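Local coordinates for protein HTH-type transcriptional activator AmpR (Pseudomonas aeruginosa PAO1, PDB 5MMH) that activates transcription of the beta-lactamase gene ampC as a LysR-family regulator, its effector domain recognising muropeptides released from the cell wall, at residues R11-T23 / P39-R51. Residues are numbered along the deposited sequence; the frame is centred on the assembly and turned at random. Where two conformers were deposited one is given.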
ATOM      1  N   ARG A  11      10.987  27.510  -7.498  1.00 61.84           N
ATOM      2  CA  ARG A  11      12.362  27.884  -7.822  1.00 68.10           C
ATOM      3  C   ARG A  11      13.405  26.958  -7.144  1.00 63.01           C
ATOM      4  O   ARG A  11      13.955  27.285  -6.088  1.00 56.86           O
ATOM      5  CB  ARG A  11      12.595  29.362  -7.446  1.00 70.22           C
ATOM      6  CG  ARG A  11      12.339  29.693  -5.977  1.00 74.78           C
ATOM      7  CD  ARG A  11      11.635  31.022  -5.775  1.00 68.98           C
ATOM      8  NE  ARG A  11      10.740  30.934  -4.626  1.00 77.64           N
ATOM      9  CZ  ARG A  11       9.899  31.888  -4.243  1.00 78.24           C
ATOM     10  NH1 ARG A  11       9.830  33.031  -4.914  1.00 74.07           N
ATOM     11  NH2 ARG A  11       9.128  31.697  -3.182  1.00 74.92           N
ATOM     12  N   ASP A  12      13.658  25.788  -7.737  1.00 51.99           N
ATOM     13  CA  ASP A  12      12.879  25.266  -8.863  1.00 51.07           C
ATOM     14  C   ASP A  12      12.011  24.124  -8.353  1.00 44.60           C
ATOM     15  O   ASP A  12      12.395  23.420  -7.416  1.00 36.65           O
ATOM     16  CB  ASP A  12      13.781  24.776  -9.996  1.00 45.88           C
ATOM     17  CG  ASP A  12      14.428  25.910 -10.766  1.00 57.73           C
ATOM     18  OD1 ASP A  12      13.856  27.024 -10.786  1.00 57.51           O
ATOM     19  OD2 ASP A  12      15.516  25.682 -11.345  1.00 53.69           O
ATOM     20  N   VAL A  13      10.854  23.932  -8.950  1.00 37.48           N
ATOM     21  CA  VAL A  13       9.929  22.922  -8.459  1.00 36.04           C
ATOM     22  C   VAL A  13      10.117  21.643  -9.259  1.00 31.51           C
ATOM     23  O   VAL A  13      10.294  21.673 -10.484  1.00 35.11           O
ATOM     24  CB  VAL A  13       8.471  23.428  -8.508  1.00 40.76           C
ATOM     25  CG1 VAL A  13       7.861  23.295  -9.906  1.00 40.70           C
ATOM     26  CG2 VAL A  13       7.643  22.698  -7.486  1.00 28.84           C
ATOM     27  N   LEU A  14      10.102  20.511  -8.552  1.00 22.24           N
ATOM     28  CA  LEU A  14      10.194  19.197  -9.175  1.00 21.54           C
ATOM     29  C   LEU A  14       9.181  18.263  -8.533  1.00 23.16           C
ATOM     30  O   LEU A  14       9.200  18.074  -7.315  1.00 26.49           O
ATOM     31  CB  LEU A  14      11.602  18.640  -9.019  1.00 17.52           C
ATOM     32  CG  LEU A  14      11.786  17.185  -9.427  1.00 23.91           C
ATOM     33  CD1 LEU A  14      11.506  16.993 -10.896  1.00 24.08           C
ATOM     34  CD2 LEU A  14      13.189  16.717  -9.073  1.00 23.46           C
ATOM     35  N   THR A  15       8.312  17.659  -9.337  1.00 19.41           N
ATOM     36  CA  THR A  15       7.285  16.766  -8.825  1.00 22.36           C
ATOM     37  C   THR A  15       7.510  15.355  -9.361  1.00 18.61           C
ATOM     38  O   THR A  15       7.462  15.125 -10.574  1.00 18.10           O
ATOM     39  CB  THR A  15       5.888  17.289  -9.178  1.00 28.12           C
ATOM     40  OG1 THR A  15       5.744  17.329 -10.600  1.00 39.91           O
ATOM     41  CG2 THR A  15       5.723  18.702  -8.663  1.00 21.93           C
ATOM     42  N   VAL A  16       7.770  14.415  -8.454  1.00 15.67           N
ATOM     43  CA  VAL A  16       8.009  13.022  -8.817  1.00 17.96           C
ATOM     44  C   VAL A  16       6.983  12.150  -8.103  1.00 15.87           C
ATOM     45  O   VAL A  16       6.732  12.337  -6.910  1.00 13.95           O
ATOM     46  CB  VAL A  16       9.437  12.573  -8.470  1.00 16.73           C
ATOM     47  CG1 VAL A  16       9.615  11.100  -8.808  1.00 19.54           C
ATOM     48  CG2 VAL A  16      10.481  13.418  -9.235  1.00 16.23           C
ATOM     49  N   GLY A  17       6.390  11.222  -8.847  1.00 14.53           N
ATOM     50  CA  GLY A  17       5.547  10.165  -8.296  1.00 16.09           C
ATOM     51  C   GLY A  17       6.220   8.815  -8.484  1.00 19.72           C
ATOM     52  O   GLY A  17       6.821   8.547  -9.530  1.00 20.14           O
ATOM     53  N   ALA A  18       6.136   7.977  -7.457  1.00 17.77           N
ATOM     54  CA  ALA A  18       6.784   6.674  -7.428  1.00 15.56           C
ATOM     55  C   ALA A  18       5.804   5.654  -6.861  1.00 18.18           C
ATOM     56  O   ALA A  18       4.994   5.990  -6.002  1.00 13.53           O
ATOM     57  CB  ALA A  18       8.051   6.736  -6.559  1.00 13.08           C
ATOM     58  N   VAL A  19       5.883   4.401  -7.327  1.00 18.47           N
ATOM     59  CA  VAL A  19       5.070   3.359  -6.709  1.00 16.67           C
ATOM     60  C   VAL A  19       5.421   3.251  -5.234  1.00 18.87           C
ATOM     61  O   VAL A  19       6.575   3.424  -4.836  1.00 13.80           O
ATOM     62  CB  VAL A  19       5.243   2.007  -7.416  1.00 21.89           C
ATOM     63  CG1 VAL A  19       4.621   2.054  -8.753  1.00 26.09           C
ATOM     64  CG2 VAL A  19       6.688   1.685  -7.602  1.00 25.82           C
ATOM     65  N   GLY A  20       4.405   2.989  -4.406  1.00 21.11           N
ATOM     66  CA  GLY A  20       4.603   3.048  -2.967  1.00 16.90           C
ATOM     67  C   GLY A  20       5.669   2.095  -2.475  1.00 11.08           C
ATOM     68  O   GLY A  20       6.520   2.464  -1.658  1.00 12.87           O
ATOM     69  N   THR A  21       5.666   0.874  -2.995  1.00 12.60           N
ATOM     70  CA  THR A  21       6.659  -0.125  -2.600  1.00 16.35           C
ATOM     71  C   THR A  21       8.079   0.363  -2.858  1.00 21.81           C
ATOM     72  O   THR A  21       8.973   0.169  -2.023  1.00 18.02           O
ATOM     73  CB  THR A  21       6.396  -1.433  -3.352  1.00 18.15           C
ATOM     74  OG1 THR A  21       5.087  -1.912  -3.000  1.00 22.21           O
ATOM     75  CG2 THR A  21       7.462  -2.514  -3.023  1.00 13.83           C
ATOM     76  N   PHE A  22       8.301   1.005  -4.008  1.00 16.79           N
ATOM     77  CA  PHE A  22       9.615   1.570  -4.319  1.00 17.18           C
ATOM     78  C   PHE A  22       9.944   2.761  -3.422  1.00 15.20           C
ATOM     79  O   PHE A  22      11.106   2.977  -3.059  1.00 14.21           O
ATOM     80  CB  PHE A  22       9.635   1.983  -5.791  1.00 11.53           C
ATOM     81  CG  PHE A  22      10.948   2.521  -6.284  1.00 11.95           C
ATOM     82  CD1 PHE A  22      11.250   3.870  -6.176  1.00  9.77           C
ATOM     83  CD2 PHE A  22      11.837   1.693  -6.951  1.00 10.89           C
ATOM     84  CE1 PHE A  22      12.451   4.376  -6.692  1.00 10.78           C
ATOM     85  CE2 PHE A  22      13.031   2.192  -7.448  1.00 13.80           C
ATOM     86  CZ  PHE A  22      13.333   3.526  -7.314  1.00  9.14           C
ATOM     87  N   THR A  23       8.946   3.569  -3.072  1.00 15.37           N
ATOM     88  CA  THR A  23       9.229   4.765  -2.281  1.00 14.84           C
ATOM     89  C   THR A  23       9.708   4.409  -0.879  1.00 14.47           C
ATOM     90  O   THR A  23      10.720   4.938  -0.405  1.00 13.78           O
ATOM     91  CB  THR A  23       7.993   5.658  -2.216  1.00 16.03           C
ATOM     92  OG1 THR A  23       7.607   6.009  -3.541  1.00 15.04           O
ATOM     93  CG2 THR A  23       8.282   6.937  -1.436  1.00 18.55           C
ATOM     94  N   PRO A  39      20.335  21.244  -2.717  1.00 40.71           N
ATOM     95  CA  PRO A  39      19.551  21.945  -1.680  1.00 35.49           C
ATOM     96  C   PRO A  39      18.489  22.862  -2.242  1.00 43.40           C
ATOM     97  O   PRO A  39      17.514  23.179  -1.546  1.00 47.15           O
ATOM     98  CB  PRO A  39      20.605  22.759  -0.922  1.00 44.16           C
ATOM     99  CG  PRO A  39      21.822  22.761  -1.807  1.00 39.29           C
ATOM    100  CD  PRO A  39      21.768  21.535  -2.636  1.00 42.78           C
ATOM    101  N   PHE A  40      18.658  23.289  -3.479  1.00 38.55           N
ATOM    102  CA  PHE A  40      17.852  24.292  -4.164  1.00 45.92           C
ATOM    103  C   PHE A  40      16.631  23.719  -4.880  1.00 42.81           C
ATOM    104  O   PHE A  40      15.750  24.488  -5.290  1.00 38.74           O
ATOM    105  CB  PHE A  40      18.732  25.010  -5.197  1.00 48.20           C
ATOM    106  CG  PHE A  40      19.334  24.072  -6.227  1.00 46.38           C
ATOM    107  CD1 PHE A  40      18.972  24.162  -7.569  1.00 46.08           C
ATOM    108  CD2 PHE A  40      20.232  23.064  -5.841  1.00 41.89           C
ATOM    109  CE1 PHE A  40      19.519  23.274  -8.514  1.00 53.08           C
ATOM    110  CE2 PHE A  40      20.775  22.185  -6.763  1.00 37.48           C
ATOM    111  CZ  PHE A  40      20.423  22.283  -8.105  1.00 45.18           C
ATOM    112  N   ILE A  41      16.578  22.408  -5.095  1.00 41.37           N
ATOM    113  CA  ILE A  41      15.436  21.782  -5.739  1.00 39.41           C
ATOM    114  C   ILE A  41      14.389  21.508  -4.675  1.00 34.68           C
ATOM    115  O   ILE A  41      14.671  20.886  -3.641  1.00 33.51           O
ATOM    116  CB  ILE A  41      15.837  20.486  -6.454  1.00 35.38           C
ATOM    117  CG1 ILE A  41      16.815  20.769  -7.604  1.00 22.85           C
ATOM    118  CG2 ILE A  41      14.559  19.758  -6.930  1.00 23.86           C
ATOM    119  CD1 ILE A  41      17.230  19.541  -8.367  1.00 25.94           C
ATOM    120  N   ASP A  42      13.183  21.972  -4.925  1.00 34.56           N
ATOM    121  CA  ASP A  42      12.081  21.740  -4.005  1.00 36.09           C
ATOM    122  C   ASP A  42      11.292  20.563  -4.580  1.00 29.34           C
ATOM    123  O   ASP A  42      10.582  20.684  -5.582  1.00 25.87           O
ATOM    124  CB  ASP A  42      11.250  23.009  -3.857  1.00 40.59           C
ATOM    125  CG  ASP A  42       9.966  22.798  -3.109  1.00 46.55           C
ATOM    126  OD1 ASP A  42       9.016  23.581  -3.317  1.00 45.79           O
ATOM    127  OD2 ASP A  42       9.880  21.833  -2.318  1.00 48.43           O
ATOM    128  N   LEU A  43      11.487  19.393  -3.970  1.00 31.05           N
ATOM    129  CA  LEU A  43      10.931  18.139  -4.465  1.00 31.98           C
ATOM    130  C   LEU A  43       9.544  17.904  -3.878  1.00 29.30           C
ATOM    131  O   LEU A  43       9.350  18.030  -2.667  1.00 30.12           O
ATOM    132  CB  LEU A  43      11.849  16.967  -4.101  1.00 26.48           C
ATOM    133  CG  LEU A  43      11.497  15.550  -4.488  1.00 24.08           C
ATOM    134  CD1 LEU A  43      11.490  15.418  -5.983  1.00 20.78           C
ATOM    135  CD2 LEU A  43      12.528  14.657  -3.874  1.00 19.63           C
ATOM    136  N   ARG A  44       8.580  17.598  -4.740  1.00 19.64           N
ATOM    137  CA  ARG A  44       7.255  17.168  -4.309  1.00 26.12           C
ATOM    138  C   ARG A  44       7.099  15.692  -4.662  1.00 19.15           C
ATOM    139  O   ARG A  44       6.785  15.334  -5.801  1.00 24.84           O
ATOM    140  CB  ARG A  44       6.162  18.025  -4.943  1.00 23.36           C
ATOM    141  CG  ARG A  44       5.791  19.273  -4.133  1.00 40.39           C
ATOM    142  CD  ARG A  44       6.797  20.336  -4.379  1.00 40.67           C
ATOM    143  NE  ARG A  44       6.304  21.655  -3.997  1.00 45.97           N
ATOM    144  CZ  ARG A  44       5.551  22.395  -4.795  1.00 56.98           C
ATOM    145  NH1 ARG A  44       5.168  21.868  -5.958  1.00 59.05           N
ATOM    146  NH2 ARG A  44       5.163  23.596  -4.435  1.00 55.37           N
ATOM    147  N   LEU A  45       7.282  14.847  -3.662  1.00 15.50           N
ATOM    148  CA  LEU A  45       7.155  13.414  -3.825  1.00 19.01           C
ATOM    149  C   LEU A  45       5.741  12.977  -3.473  1.00 19.85           C
ATOM    150  O   LEU A  45       5.194  13.405  -2.453  1.00 19.80           O
ATOM    151  CB  LEU A  45       8.174  12.710  -2.929  1.00 18.77           C
ATOM    152  CG  LEU A  45       8.318  11.199  -3.093  1.00 16.69           C
ATOM    153  CD1 LEU A  45       8.650  10.873  -4.547  1.00 13.87           C
ATOM    154  CD2 LEU A  45       9.411  10.751  -2.149  1.00 15.10           C
ATOM    155  N   SER A  46       5.146  12.142  -4.325  1.00 20.03           N
ATOM    156  CA  SER A  46       3.899  11.461  -4.013  1.00 16.59           C
ATOM    157  C   SER A  46       4.012   9.989  -4.394  1.00 21.05           C
ATOM    158  O   SER A  46       4.812   9.619  -5.267  1.00 15.23           O
ATOM    159  CB  SER A  46       2.704  12.127  -4.743  1.00 19.92           C
ATOM    160  OG  SER A  46       2.854  12.075  -6.148  1.00 26.99           O
ATOM    161  N   THR A  47       3.217   9.135  -3.744  1.00 12.36           N
ATOM    162  CA  THR A  47       3.235   7.725  -4.099  1.00 17.14           C
ATOM    163  C   THR A  47       1.968   7.371  -4.862  1.00 26.48           C
ATOM    164  O   THR A  47       0.959   8.073  -4.794  1.00 22.15           O
ATOM    165  CB  THR A  47       3.383   6.792  -2.882  1.00 21.67           C
ATOM    166  OG1 THR A  47       2.203   6.834  -2.040  1.00 17.49           O
ATOM    167  CG2 THR A  47       4.637   7.144  -2.086  1.00 15.92           C
ATOM    168  N   HIS A  48       2.038   6.267  -5.597  0.54 20.50           N
ATOM    169  CA  HIS A  48       0.920   5.793  -6.394  0.54 22.76           C
ATOM    170  C   HIS A  48       1.038   4.271  -6.472  0.54 23.86           C
ATOM    171  O   HIS A  48       1.990   3.681  -5.952  0.54 20.68           O
ATOM    172  CB  HIS A  48       0.910   6.511  -7.760  0.54 21.69           C
ATOM    173  CG  HIS A  48       1.083   8.004  -7.655  0.54 22.95           C
ATOM    174  ND1 HIS A  48       0.093   8.841  -7.175  0.54 24.85           N
ATOM    175  CD2 HIS A  48       2.149   8.798  -7.914  0.54 18.87           C
ATOM    176  CE1 HIS A  48       0.539  10.085  -7.160  0.54 25.13           C
ATOM    177  NE2 HIS A  48       1.782  10.087  -7.614  0.54 18.55           N
ATOM    178  N   ASN A  49       0.061   3.625  -7.109  1.00 20.97           N
ATOM    179  CA  ASN A  49      -0.053   2.174  -7.065  1.00 26.75           C
ATOM    180  C   ASN A  49       0.180   1.504  -8.413  1.00 32.91           C
ATOM    181  O   ASN A  49      -0.415   0.457  -8.693  1.00 40.01           O
ATOM    182  CB  ASN A  49      -1.408   1.765  -6.493  1.00 35.70           C
ATOM    183  CG  ASN A  49      -2.567   1.955  -7.474  1.00 37.22           C
ATOM    184  OD1 ASN A  49      -2.427   2.588  -8.528  1.00 32.78           O
ATOM    185  ND2 ASN A  49      -3.725   1.387  -7.120  1.00 31.64           N
ATOM    186  N   ASN A  50       1.041   2.080  -9.246  1.00 22.12           N
ATOM    187  CA  ASN A  50       1.457   1.525 -10.535  1.00 29.05           C
ATOM    188  C   ASN A  50       0.436   1.645 -11.659  1.00 27.00           C
ATOM    189  O   ASN A  50       0.667   1.088 -12.741  1.00 31.99           O
ATOM    190  CB  ASN A  50       1.847   0.051 -10.447  1.00 21.30           C
ATOM    191  CG  ASN A  50       3.038  -0.260 -11.304  1.00 36.12           C
ATOM    192  OD1 ASN A  50       4.026   0.482 -11.291  1.00 23.64           O
ATOM    193  ND2 ASN A  50       2.945  -1.329 -12.096  1.00 36.40           N
ATOM    194  N   ARG A  51      -0.683   2.328 -11.450  1.00 34.56           N
ATOM    195  CA  ARG A  51      -1.537   2.770 -12.546  1.00 38.79           C
ATOM    196  C   ARG A  51      -1.445   4.284 -12.728  1.00 39.15           C
ATOM    197  O   ARG A  51      -2.372   4.923 -13.232  1.00 47.18           O
ATOM    198  CB  ARG A  51      -2.980   2.324 -12.316  1.00 43.59           C
ATOM    199  CG  ARG A  51      -3.158   0.812 -12.391  1.00 43.89           C
ATOM    200  CD  ARG A  51      -4.223   0.431 -13.411  1.00 54.91           C
ATOM    201  NE  ARG A  51      -4.549  -0.998 -13.392  1.00 64.85           N
ATOM    202  CZ  ARG A  51      -3.987  -1.920 -14.173  1.00 63.46           C
ATOM    203  NH1 ARG A  51      -3.060  -1.567 -15.051  1.00 61.22           N
ATOM    204  NH2 ARG A  51      -4.360  -3.195 -14.084  1.00 59.06           N
TER
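Strands 13-19 and 42-48 run parallel with a 32° twist, joined by a ladder in which the carbonyls of Asp12, Leu14, Val16 and Ala18 accept from Asp42, Arg44, Ser46 and His48, while Leu14, Val16, Ala18 and Gly20 donate back across the gap. With helix 20-37 between them they form the first beta-alpha-beta crossover of the LysR effector-binding domain, a periplasmic-binding-protein fold, and illustrate how successive residues of paired strands point to opposite faces of a sheet, one apolar under helices, the other carrying Asp42 and Arg44. The shortest rung, Arg44 N to Leu14 O at 2.7 Å, is nearly straight (169° at the hydrogen). On the face bearing Leu14, Val16, Leu43 and Leu45 the packing is apolar. Leu14 and Leu43 run alongside each other off the sheet, CD2 of Leu14 3.8 Å from CD1 of Leu43; that same CD1 also meets Val16 CG2 at 3.9 Å, while Ile41 CG2 leans on Leu14 CB. Helix 194-215 packs on Leu14 and Val16, and helix 20-37 on Leu43 and Leu45. The face bearing Val13, Thr15, Asp42 and Arg44 is more polar. Arg44, bent at its second torsion (chi2 80°), lays one face of its guanidinium over Val13 CG2, a fit so close that its detail is doubtful, and Thr15 CG2 sits near its edge. Asp42 beside it forms a salt bridge with Arg132 of the second subunit, and Leu45 and Ser46 pair with a strand of that subunit, carrying the sheet across the dimer interface. Where the first strand turns into its helix, Gly20 N bonds His48 O at 2.9 Å. Val19 O accepts hydrogen bonds from both Thr23 N and Thr23 OG1, the hydroxyl from above the carbonyl plane, and Thr23 OG1 rests 3.5 Å from Thr47 CG2.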